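Local structure of thermosome subunit (Methanococcoides burtonii, 3AQ1) at residues Ala188-Phe199 against Gly238-Asp249; Leu127-Glu137 against Ser320-His328. The protein probably binds unfolded proteins and assists their folding by using ATP hydrolysis, as other group II chaperonins do. All blocks are in the same frame, centred on the assembly; numbering follows the deposited sequence.

Following the chain from its N terminus, residues 127-137 come first and meet their partner, residues 320-328, only after 182 intervening residues, the loop that interaction 2 closes. Within that loop the chain passes through 188-199 and then 238-249, and interaction 1 closes a much shorter one of 38 residues; it is nested inside the larger loop, and the two do not cross. Interaction 1 joins two parallel strands of what is, by comparison with the family, probably the apical domain. Interaction 2 sets a helix and the turn after it against the strand that brings the chain back into the probable intermediate domain. The centres of interactions 1 and 2 lie about 28 Å apart, without touching.

Interaction 1 (Ala188-Phe199 against Gly238-Asp249); sequences AKILLLSCPVEF and GANVVFCQKGID
Leu192 and Phe243 both turn CG away from their own carbonyl carbons, beside the backbone N (chi1 -51° and -69°), and, as bridged neighbours on one face of the sheet, run alongside each other in the same direction, Leu192 CD2 lying 3.9 Å from Phe243 CB. On the same face Ile190 sends its CG2 branch to the edge of the Phe243 ring, in the ring plane and 4.0 Å from CD2. Leu191, Leu193, Val242 and Cys244 point to the opposite face, where Leu193 CD1 packs on Val242 CG1. Between the faces runs a regular parallel ladder: Leu191 N binds Val241 O, Leu191 O accepts Phe243 N, and Leu193 N gives a nearly straight bond to Phe243 O (2.9 Å, 175° at the hydrogen). With helix 226-235 packed on Val242 and Val197, the strands form a beta-alpha-beta crossover in the probable apical domain; the unmodelled residues 200-224 within it probably include part of the helical protrusion known from group II chaperonins. Past the ladder, Lys246 runs alongside Pro196, its CD 3.8 Å from Pro196 CG, and its NZ bonds to Ser194 O at 3.2 Å. The backbones meet again where Val197 N binds Gly247 O at 2.8 Å and Val197 O accepts Asp249 N from above the carbonyl plane. Here Glu198 CB touches Asp249 CB, and the extended Glu198 chain brings OE2 to 3.7 Å from Gly247 CA. An alanine in place of Glu198 would remove the carboxylate and is likely to open a gap beside the Gly247 backbone. Asp249 OD1 caps the next helix at Ala252 N.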
loop_
_atom_site.group_PDB
_atom_site.type_symbol
_atom_site.label_atom_id
_atom_site.label_comp_id
_atom_site.label_asym_id
_atom_site.label_seq_id
_atom_site.Cartn_x
_atom_site.Cartn_y
_atom_site.Cartn_z
ATOM N N ALA A 188 13.985 14.632 -23.930
ATOM C CA ALA A 188 12.680 15.236 -24.081
ATOM C C ALA A 188 12.552 16.401 -23.115
ATOM O O ALA A 188 13.062 16.356 -21.995
ATOM C CB ALA A 188 11.598 14.201 -23.829
ATOM N N LYS A 189 11.885 17.451 -23.569
ATOM C CA LYS A 189 11.533 18.554 -22.694
ATOM C C LYS A 189 10.025 18.603 -22.720
ATOM O O LYS A 189 9.424 18.855 -23.757
ATOM C CB LYS A 189 12.134 19.859 -23.207
ATOM C CG LYS A 189 13.619 19.785 -23.350
ATOM C CD LYS A 189 14.281 19.573 -22.003
ATOM C CE LYS A 189 15.740 19.182 -22.157
ATOM N NZ LYS A 189 16.440 19.318 -20.863
ATOM N N ILE A 190 9.415 18.339 -21.576
ATOM C CA ILE A 190 8.008 17.975 -21.545
ATOM C C ILE A 190 7.122 19.071 -20.989
ATOM O O ILE A 190 7.391 19.630 -19.918
ATOM C CB ILE A 190 7.818 16.718 -20.710
ATOM C CG1 ILE A 190 8.559 15.560 -21.373
ATOM C CG2 ILE A 190 6.335 16.425 -20.519
ATOM C CD1 ILE A 190 8.920 14.469 -20.435
ATOM N N LEU A 191 6.062 19.366 -21.732
ATOM C CA LEU A 191 5.067 20.349 -21.324
ATOM C C LEU A 191 3.746 19.630 -21.018
ATOM O O LEU A 191 3.268 18.848 -21.832
ATOM C CB LEU A 191 4.878 21.390 -22.440
ATOM C CG LEU A 191 3.875 22.529 -22.253
ATOM C CD1 LEU A 191 4.388 23.541 -21.247
ATOM C CD2 LEU A 191 3.567 23.213 -23.576
ATOM N N LEU A 192 3.170 19.871 -19.843
ATOM C CA LEU A 192 1.870 19.279 -19.501
ATOM C C LEU A 192 0.767 20.331 -19.555
ATOM O O LEU A 192 0.873 21.369 -18.907
ATOM C CB LEU A 192 1.913 18.601 -18.122
ATOM C CG LEU A 192 3.099 17.638 -17.987
ATOM C CD1 LEU A 192 3.239 17.083 -16.585
ATOM C CD2 LEU A 192 2.969 16.529 -18.980
ATOM N N LEU A 193 -0.276 20.075 -20.345
ATOM C CA LEU A 193 -1.417 20.988 -20.442
ATOM C C LEU A 193 -2.683 20.329 -19.936
ATOM O O LEU A 193 -3.046 19.253 -20.388
ATOM C CB LEU A 193 -1.653 21.428 -21.892
ATOM C CG LEU A 193 -0.488 22.058 -22.675
ATOM C CD1 LEU A 193 -0.928 22.536 -24.055
ATOM C CD2 LEU A 193 0.123 23.195 -21.903
ATOM N N SER A 194 -3.364 20.977 -19.002
ATOM C CA SER A 194 -4.695 20.530 -18.596
ATOM C C SER A 194 -5.728 21.318 -19.398
ATOM O O SER A 194 -6.896 20.955 -19.461
ATOM C CB SER A 194 -4.913 20.742 -17.101
ATOM O OG SER A 194 -4.905 22.130 -16.791
ATOM N N CYS A 195 -5.286 22.401 -20.023
ATOM C CA CYS A 195 -6.162 23.167 -20.887
ATOM C C CYS A 195 -6.125 22.639 -22.313
ATOM O O CYS A 195 -5.132 22.049 -22.736
ATOM C CB CYS A 195 -5.786 24.651 -20.863
ATOM S SG CYS A 195 -4.172 25.045 -21.494
ATOM N N PRO A 196 -7.211 22.862 -23.063
ATOM C CA PRO A 196 -7.269 22.463 -24.468
ATOM C C PRO A 196 -6.416 23.395 -25.303
ATOM O O PRO A 196 -6.237 24.554 -24.927
ATOM C CB PRO A 196 -8.747 22.693 -24.842
ATOM C CG PRO A 196 -9.457 23.041 -23.567
ATOM C CD PRO A 196 -8.417 23.598 -22.655
ATOM N N VAL A 197 -5.903 22.899 -26.421
ATOM C CA VAL A 197 -5.290 23.757 -27.420
ATOM C C VAL A 197 -6.214 23.842 -28.624
ATOM O O VAL A 197 -5.886 23.366 -29.707
ATOM C CB VAL A 197 -3.923 23.231 -27.869
ATOM C CG1 VAL A 197 -3.237 24.241 -28.793
ATOM C CG2 VAL A 197 -3.045 22.922 -26.657
ATOM N N GLU A 198 -7.382 24.438 -28.428
ATOM C CA GLU A 198 -8.338 24.593 -29.515
ATOM C C GLU A 198 -9.287 25.733 -29.207
ATOM O O GLU A 198 -9.284 26.274 -28.101
ATOM C CB GLU A 198 -9.127 23.296 -29.745
ATOM C CG GLU A 198 -10.084 22.926 -28.607
ATOM C CD GLU A 198 -10.520 21.458 -28.630
ATOM O OE1 GLU A 198 -11.166 21.034 -27.646
ATOM O OE2 GLU A 198 -10.214 20.729 -29.609
ATOM N N PHE A 199 -10.094 26.097 -30.196
ATOM C CA PHE A 199 -11.120 27.104 -30.007
ATOM C C PHE A 199 -11.939 26.771 -28.760
ATOM O O PHE A 199 -12.786 27.550 -28.327
ATOM C CB PHE A 199 -12.040 27.147 -31.225
ATOM C CG PHE A 199 -11.318 27.270 -32.546
ATOM C CD1 PHE A 199 -10.989 26.139 -33.281
ATOM C CD2 PHE A 199 -10.999 28.518 -33.070
ATOM C CE1 PHE A 199 -10.341 26.250 -34.512
ATOM C CE2 PHE A 199 -10.353 28.638 -34.301
ATOM C CZ PHE A 199 -10.024 27.502 -35.022
ATOM N N GLY A 238 9.665 25.851 -25.728
ATOM C CA GLY A 238 10.915 25.117 -25.837
ATOM C C GLY A 238 10.721 23.609 -25.822
ATOM O O GLY A 238 11.629 22.838 -26.151
ATOM N N ALA A 239 9.514 23.201 -25.454
ATOM C CA ALA A 239 9.174 21.801 -25.249
ATOM C C ALA A 239 9.301 20.919 -26.487
ATOM O O ALA A 239 8.873 21.278 -27.571
ATOM C CB ALA A 239 7.767 21.687 -24.663
ATOM N N ASN A 240 9.896 19.750 -26.277
ATOM C CA ASN A 240 9.989 18.640 -27.230
ATOM C C ASN A 240 8.691 17.831 -27.378
ATOM O O ASN A 240 8.395 17.230 -28.423
ATOM C CB ASN A 240 10.993 17.662 -26.646
ATOM C CG ASN A 240 12.308 17.808 -27.236
ATOM O OD1 ASN A 240 12.428 18.236 -28.374
ATOM N ND2 ASN A 240 13.334 17.455 -26.488
ATOM N N VAL A 241 7.954 17.787 -26.278
ATOM C CA VAL A 241 6.907 16.819 -26.076
ATOM C C VAL A 241 5.799 17.525 -25.326
ATOM O O VAL A 241 6.051 18.210 -24.322
ATOM C CB VAL A 241 7.440 15.652 -25.245
ATOM C CG1 VAL A 241 6.314 14.781 -24.771
ATOM C CG2 VAL A 241 8.470 14.871 -26.052
ATOM N N VAL A 242 4.582 17.384 -25.837
ATOM C CA VAL A 242 3.426 17.984 -25.196
ATOM C C VAL A 242 2.387 16.910 -24.909
ATOM O O VAL A 242 1.967 16.196 -25.813
ATOM C CB VAL A 242 2.793 19.050 -26.089
ATOM C CG1 VAL A 242 1.612 19.664 -25.400
ATOM C CG2 VAL A 242 3.801 20.110 -26.429
ATOM N N PHE A 243 1.997 16.789 -23.646
ATOM C CA PHE A 243 0.841 15.979 -23.268
ATOM C C PHE A 243 -0.314 16.902 -22.924
ATOM O O PHE A 243 -0.209 17.739 -22.034
ATOM C CB PHE A 243 1.163 15.089 -22.067
ATOM C CG PHE A 243 2.126 13.987 -22.372
ATOM C CD1 PHE A 243 1.685 12.811 -22.955
ATOM C CD2 PHE A 243 3.472 14.120 -22.069
ATOM C CE1 PHE A 243 2.575 11.783 -23.247
ATOM C CE2 PHE A 243 4.365 13.100 -22.343
ATOM C CZ PHE A 243 3.920 11.923 -22.931
ATOM N N CYS A 244 -1.419 16.768 -23.637
ATOM C CA CYS A 244 -2.567 17.619 -23.372
ATOM C C CYS A 244 -3.719 16.791 -22.817
ATOM O O CYS A 244 -4.041 15.728 -23.330
ATOM C CB CYS A 244 -2.997 18.362 -24.633
ATOM S SG CYS A 244 -4.378 19.470 -24.392
ATOM N N GLN A 245 -4.336 17.276 -21.754
ATOM C CA GLN A 245 -5.406 16.531 -21.142
ATOM C C GLN A 245 -6.636 16.580 -22.042
ATOM O O GLN A 245 -7.476 15.693 -21.997
ATOM C CB GLN A 245 -5.715 17.083 -19.753
ATOM C CG GLN A 245 -6.842 16.358 -19.043
ATOM C CD GLN A 245 -7.230 17.023 -17.744
ATOM O OE1 GLN A 245 -6.375 17.475 -16.980
ATOM N NE2 GLN A 245 -8.527 17.087 -17.484
ATOM N N LYS A 246 -6.739 17.615 -22.867
ATOM C CA LYS A 246 -7.926 17.782 -23.693
ATOM C C LYS A 246 -7.581 17.784 -25.168
ATOM O O LYS A 246 -6.573 17.214 -25.567
ATOM C CB LYS A 246 -8.705 19.040 -23.295
ATOM C CG LYS A 246 -9.597 18.831 -22.070
ATOM C CD LYS A 246 -9.626 20.051 -21.158
ATOM C CE LYS A 246 -10.271 19.721 -19.808
ATOM N NZ LYS A 246 -10.055 20.803 -18.793
ATOM N N GLY A 247 -8.433 18.403 -25.977
ATOM C CA GLY A 247 -8.225 18.442 -27.410
ATOM C C GLY A 247 -7.075 19.327 -27.886
ATOM O O GLY A 247 -6.690 20.311 -27.241
ATOM N N ILE A 248 -6.508 18.949 -29.025
ATOM C CA ILE A 248 -5.601 19.812 -29.752
ATOM C C ILE A 248 -6.151 19.974 -31.165
ATOM O O ILE A 248 -6.112 19.037 -31.968
ATOM C CB ILE A 248 -4.189 19.230 -29.832
ATOM C CG1 ILE A 248 -3.684 18.815 -28.442
ATOM C CG2 ILE A 248 -3.272 20.240 -30.478
ATOM C CD1 ILE A 248 -2.307 18.137 -28.444
ATOM N N ASP A 249 -6.693 21.155 -31.447
ATOM C CA ASP A 249 -7.178 21.495 -32.773
ATOM C C ASP A 249 -6.282 20.954 -33.890
ATOM O O ASP A 249 -5.063 20.850 -33.739
ATOM C CB ASP A 249 -7.306 23.015 -32.904
ATOM C CG ASP A 249 -7.750 23.437 -34.290
ATOM O OD1 ASP A 249 -6.866 23.610 -35.148
ATOM O OD2 ASP A 249 -8.974 23.573 -34.531
#

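Interaction 2 (Leu127-Glu137 against Ser320-His328)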
loop_
_atom_site.group_PDB
_atom_site.type_symbol
_atom_site.label_atom_id
_atom_site.label_comp_id
_atom_site.label_asym_id
_atom_site.label_seq_id
_atom_site.Cartn_x
_atom_site.Cartn_y
_atom_site.Cartn_z
ATOM N N LEU A 127 6.377 -11.216 -9.165
ATOM C CA LEU A 127 6.223 -9.958 -9.862
ATOM C C LEU A 127 6.048 -8.834 -8.845
ATOM O O LEU A 127 6.689 -7.792 -8.961
ATOM C CB LEU A 127 5.036 -10.038 -10.827
ATOM C CG LEU A 127 4.751 -8.832 -11.700
ATOM C CD1 LEU A 127 6.043 -8.385 -12.335
ATOM C CD2 LEU A 127 3.720 -9.192 -12.747
ATOM N N THR A 128 5.191 -9.052 -7.847
ATOM C CA THR A 128 5.011 -8.079 -6.776
ATOM C C THR A 128 6.330 -7.674 -6.117
ATOM O O THR A 128 6.607 -6.492 -5.928
ATOM C CB THR A 128 4.136 -8.622 -5.657
ATOM O OG1 THR A 128 2.841 -8.937 -6.168
ATOM C CG2 THR A 128 4.004 -7.572 -4.588
ATOM N N VAL A 129 7.132 -8.671 -5.758
ATOM C CA VAL A 129 8.355 -8.451 -5.003
ATOM C C VAL A 129 9.417 -7.709 -5.833
ATOM O O VAL A 129 10.125 -6.832 -5.336
ATOM C CB VAL A 129 8.882 -9.791 -4.413
ATOM C CG1 VAL A 129 10.295 -9.656 -3.874
ATOM C CG2 VAL A 129 7.957 -10.276 -3.312
ATOM N N LYS A 130 9.493 -8.048 -7.112
ATOM C CA LYS A 130 10.440 -7.431 -8.023
ATOM C C LYS A 130 10.096 -5.963 -8.313
ATOM O O LYS A 130 10.983 -5.140 -8.521
ATOM C CB LYS A 130 10.476 -8.242 -9.306
ATOM C CG LYS A 130 11.348 -7.692 -10.392
ATOM C CD LYS A 130 11.441 -8.697 -11.526
ATOM C CE LYS A 130 12.235 -8.162 -12.706
ATOM N NZ LYS A 130 12.178 -9.122 -13.853
ATOM N N ALA A 131 8.804 -5.650 -8.331
ATOM C CA ALA A 131 8.323 -4.293 -8.547
ATOM C C ALA A 131 8.569 -3.454 -7.300
ATOM O O ALA A 131 9.180 -2.384 -7.369
ATOM C CB ALA A 131 6.837 -4.310 -8.884
ATOM N N VAL A 132 8.096 -3.948 -6.159
ATOM C CA VAL A 132 8.271 -3.250 -4.897
ATOM C C VAL A 132 9.740 -3.021 -4.606
ATOM O O VAL A 132 10.150 -1.893 -4.376
ATOM C CB VAL A 132 7.622 -3.999 -3.728
ATOM C CG1 VAL A 132 8.201 -3.529 -2.409
ATOM C CG2 VAL A 132 6.129 -3.768 -3.744
ATOM N N ARG A 133 10.535 -4.086 -4.647
ATOM C CA ARG A 133 11.977 -3.973 -4.405
ATOM C C ARG A 133 12.653 -2.901 -5.240
ATOM O O ARG A 133 13.745 -2.457 -4.902
ATOM C CB ARG A 133 12.693 -5.308 -4.635
ATOM C CG ARG A 133 12.669 -6.217 -3.432
ATOM C CD ARG A 133 13.275 -7.553 -3.746
ATOM N NE ARG A 133 14.695 -7.453 -4.050
ATOM C CZ ARG A 133 15.552 -8.451 -3.864
ATOM N NH1 ARG A 133 15.120 -9.612 -3.374
ATOM N NH2 ARG A 133 16.836 -8.292 -4.160
ATOM N N SER A 134 12.017 -2.489 -6.329
ATOM C CA SER A 134 12.683 -1.614 -7.281
ATOM C C SER A 134 12.263 -0.155 -7.124
ATOM O O SER A 134 12.778 0.721 -7.810
ATOM C CB SER A 134 12.478 -2.122 -8.713
ATOM O OG SER A 134 11.547 -1.346 -9.440
ATOM N N ILE A 135 11.334 0.102 -6.207
ATOM C CA ILE A 135 10.970 1.467 -5.860
ATOM C C ILE A 135 11.236 1.773 -4.383
ATOM O O ILE A 135 10.762 2.787 -3.863
ATOM C CB ILE A 135 9.485 1.758 -6.153
ATOM C CG1 ILE A 135 8.584 0.891 -5.266
ATOM C CG2 ILE A 135 9.182 1.535 -7.618
ATOM C CD1 ILE A 135 7.269 1.514 -4.973
ATOM N N VAL A 136 11.974 0.893 -3.704
ATOM C CA VAL A 136 12.361 1.126 -2.308
ATOM C C VAL A 136 13.300 2.320 -2.147
ATOM O O VAL A 136 14.388 2.345 -2.724
ATOM C CB VAL A 136 13.054 -0.102 -1.686
ATOM C CG1 VAL A 136 13.517 0.222 -0.264
ATOM C CG2 VAL A 136 12.122 -1.300 -1.681
ATOM N N GLU A 137 12.885 3.303 -1.354
ATOM C CA GLU A 137 13.692 4.504 -1.126
ATOM C C GLU A 137 14.366 4.457 0.238
ATOM O O GLU A 137 13.781 3.995 1.212
ATOM C CB GLU A 137 12.837 5.774 -1.261
ATOM C CG GLU A 137 12.406 6.082 -2.696
ATOM C CD GLU A 137 11.385 7.216 -2.803
ATOM O OE1 GLU A 137 10.277 7.096 -2.228
ATOM O OE2 GLU A 137 11.685 8.220 -3.493
ATOM N N SER A 320 12.928 9.629 -11.042
ATOM C CA SER A 320 12.096 8.449 -11.095
ATOM C C SER A 320 12.683 7.292 -10.306
ATOM O O SER A 320 13.739 6.750 -10.642
ATOM C CB SER A 320 11.832 8.015 -12.542
ATOM O OG SER A 320 12.924 7.286 -13.081
ATOM N N LYS A 321 11.991 6.938 -9.236
ATOM C CA LYS A 321 12.082 5.592 -8.713
ATOM C C LYS A 321 10.970 4.809 -9.425
ATOM O O LYS A 321 11.046 3.585 -9.583
ATOM C CB LYS A 321 11.896 5.585 -7.195
ATOM C CG LYS A 321 13.195 5.710 -6.417
ATOM C CD LYS A 321 14.135 4.569 -6.761
ATOM C CE LYS A 321 15.354 4.572 -5.856
ATOM N NZ LYS A 321 16.258 3.433 -6.169
ATOM N N ALA A 322 9.977 5.567 -9.893
ATOM C CA ALA A 322 8.791 5.069 -10.582
ATOM C C ALA A 322 8.997 4.008 -11.668
ATOM O O ALA A 322 9.976 4.013 -12.409
ATOM C CB ALA A 322 8.001 6.243 -11.142
ATOM N N VAL A 323 8.033 3.106 -11.750
ATOM C CA VAL A 323 8.027 2.018 -12.718
ATOM C C VAL A 323 6.595 1.722 -13.139
ATOM O O VAL A 323 5.647 1.990 -12.420
ATOM C CB VAL A 323 8.591 0.705 -12.129
ATOM C CG1 VAL A 323 9.797 0.969 -11.278
ATOM C CG2 VAL A 323 7.546 0.017 -11.312
ATOM N N THR A 324 6.444 1.159 -14.317
ATOM C CA THR A 324 5.143 0.726 -14.766
ATOM C C THR A 324 5.255 -0.753 -14.989
ATOM O O THR A 324 6.194 -1.211 -15.626
ATOM C CB THR A 324 4.769 1.396 -16.094
ATOM O OG1 THR A 324 4.700 2.810 -15.897
ATOM C CG2 THR A 324 3.428 0.897 -16.596
ATOM N N VAL A 325 4.314 -1.499 -14.428
ATOM C CA VAL A 325 4.176 -2.914 -14.716
ATOM C C VAL A 325 3.224 -3.048 -15.891
ATOM O O VAL A 325 2.047 -2.715 -15.766
ATOM C CB VAL A 325 3.528 -3.679 -13.542
ATOM C CG1 VAL A 325 3.400 -5.136 -13.899
ATOM C CG2 VAL A 325 4.315 -3.511 -12.248
ATOM N N LEU A 326 3.722 -3.506 -17.035
ATOM C CA LEU A 326 2.820 -3.970 -18.074
ATOM C C LEU A 326 2.409 -5.391 -17.705
ATOM O O LEU A 326 3.166 -6.340 -17.911
ATOM C CB LEU A 326 3.492 -3.945 -19.441
ATOM C CG LEU A 326 3.979 -2.575 -19.888
ATOM C CD1 LEU A 326 4.600 -2.667 -21.259
ATOM C CD2 LEU A 326 2.817 -1.603 -19.883
ATOM N N LEU A 327 1.215 -5.526 -17.134
ATOM C CA LEU A 327 0.713 -6.813 -16.649
ATOM C C LEU A 327 0.016 -7.613 -17.746
ATOM O O LEU A 327 -0.950 -7.133 -18.347
ATOM C CB LEU A 327 -0.261 -6.583 -15.494
ATOM C CG LEU A 327 -0.840 -7.802 -14.779
ATOM C CD1 LEU A 327 0.282 -8.657 -14.226
ATOM C CD2 LEU A 327 -1.770 -7.343 -13.665
ATOM N N HIS A 328 0.505 -8.826 -18.002
ATOM C CA HIS A 328 -0.124 -9.727 -18.975
ATOM C C HIS A 328 -0.883 -10.903 -18.334
ATOM O O HIS A 328 -0.488 -11.421 -17.290
ATOM C CB HIS A 328 0.918 -10.271 -19.951
ATOM C CG HIS A 328 1.397 -9.265 -20.946
ATOM N ND1 HIS A 328 2.512 -8.485 -20.735
ATOM C CD2 HIS A 328 0.908 -8.903 -22.156
ATOM C CE1 HIS A 328 2.688 -7.683 -21.774
ATOM N NE2 HIS A 328 1.726 -7.914 -22.646
#
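Leu127 and Leu327 make the first of the apolar contacts between helix 127-132 and strand 323-328, which run nearly antiparallel (160°) with their axes 10.1 Å apart. Both leucines hold CG opposite the backbone N (chi1 -177° and -176°), and from there Leu127 CD2 reaches Leu327 CD1 at 3.8 Å, the two side chains crossing at a slant. The same CD2 also rests 4.2 Å from Val325 CG1. One helical turn further on, Ala131 CB meets the other branch of that valine, with 4.3 Å to Val325 CG2. In the turn that follows Val132, Ile135 and Val323 cross at about a right angle, Ile135 CG2 touching Val323 CG1 at 3.8 Å.

Polar groups take part through van der Waals contact, with no hydrogen bond between the two segments. Ser134 OG lies against Val323 CG1 and makes a weak bond to Ala131 O within its own segment, while Ile135 CG2 packs on the carbonyl of Lys321. Among the charged residues, Lys321 and Glu137 slide past each other in opposite directions with their aliphatic parts together, CG to CG 3.8 Å. Their charged ends diverge, leaving Lys321 NZ 7.1 Å from Glu137 OE2, too far for a salt bridge.

By analogy with other group II chaperonins, this contact probably belongs to the intermediate domain. Strand 323-329 is the middle strand of a small mixed sheet, between 151-157 and 165-167; Ile151 of the former touches both Ala131 and Val323. On another side of helix 121-132, Thr128 and Val132 pack on helix 332-355, and strand 136-137 pairs with strand 144-145.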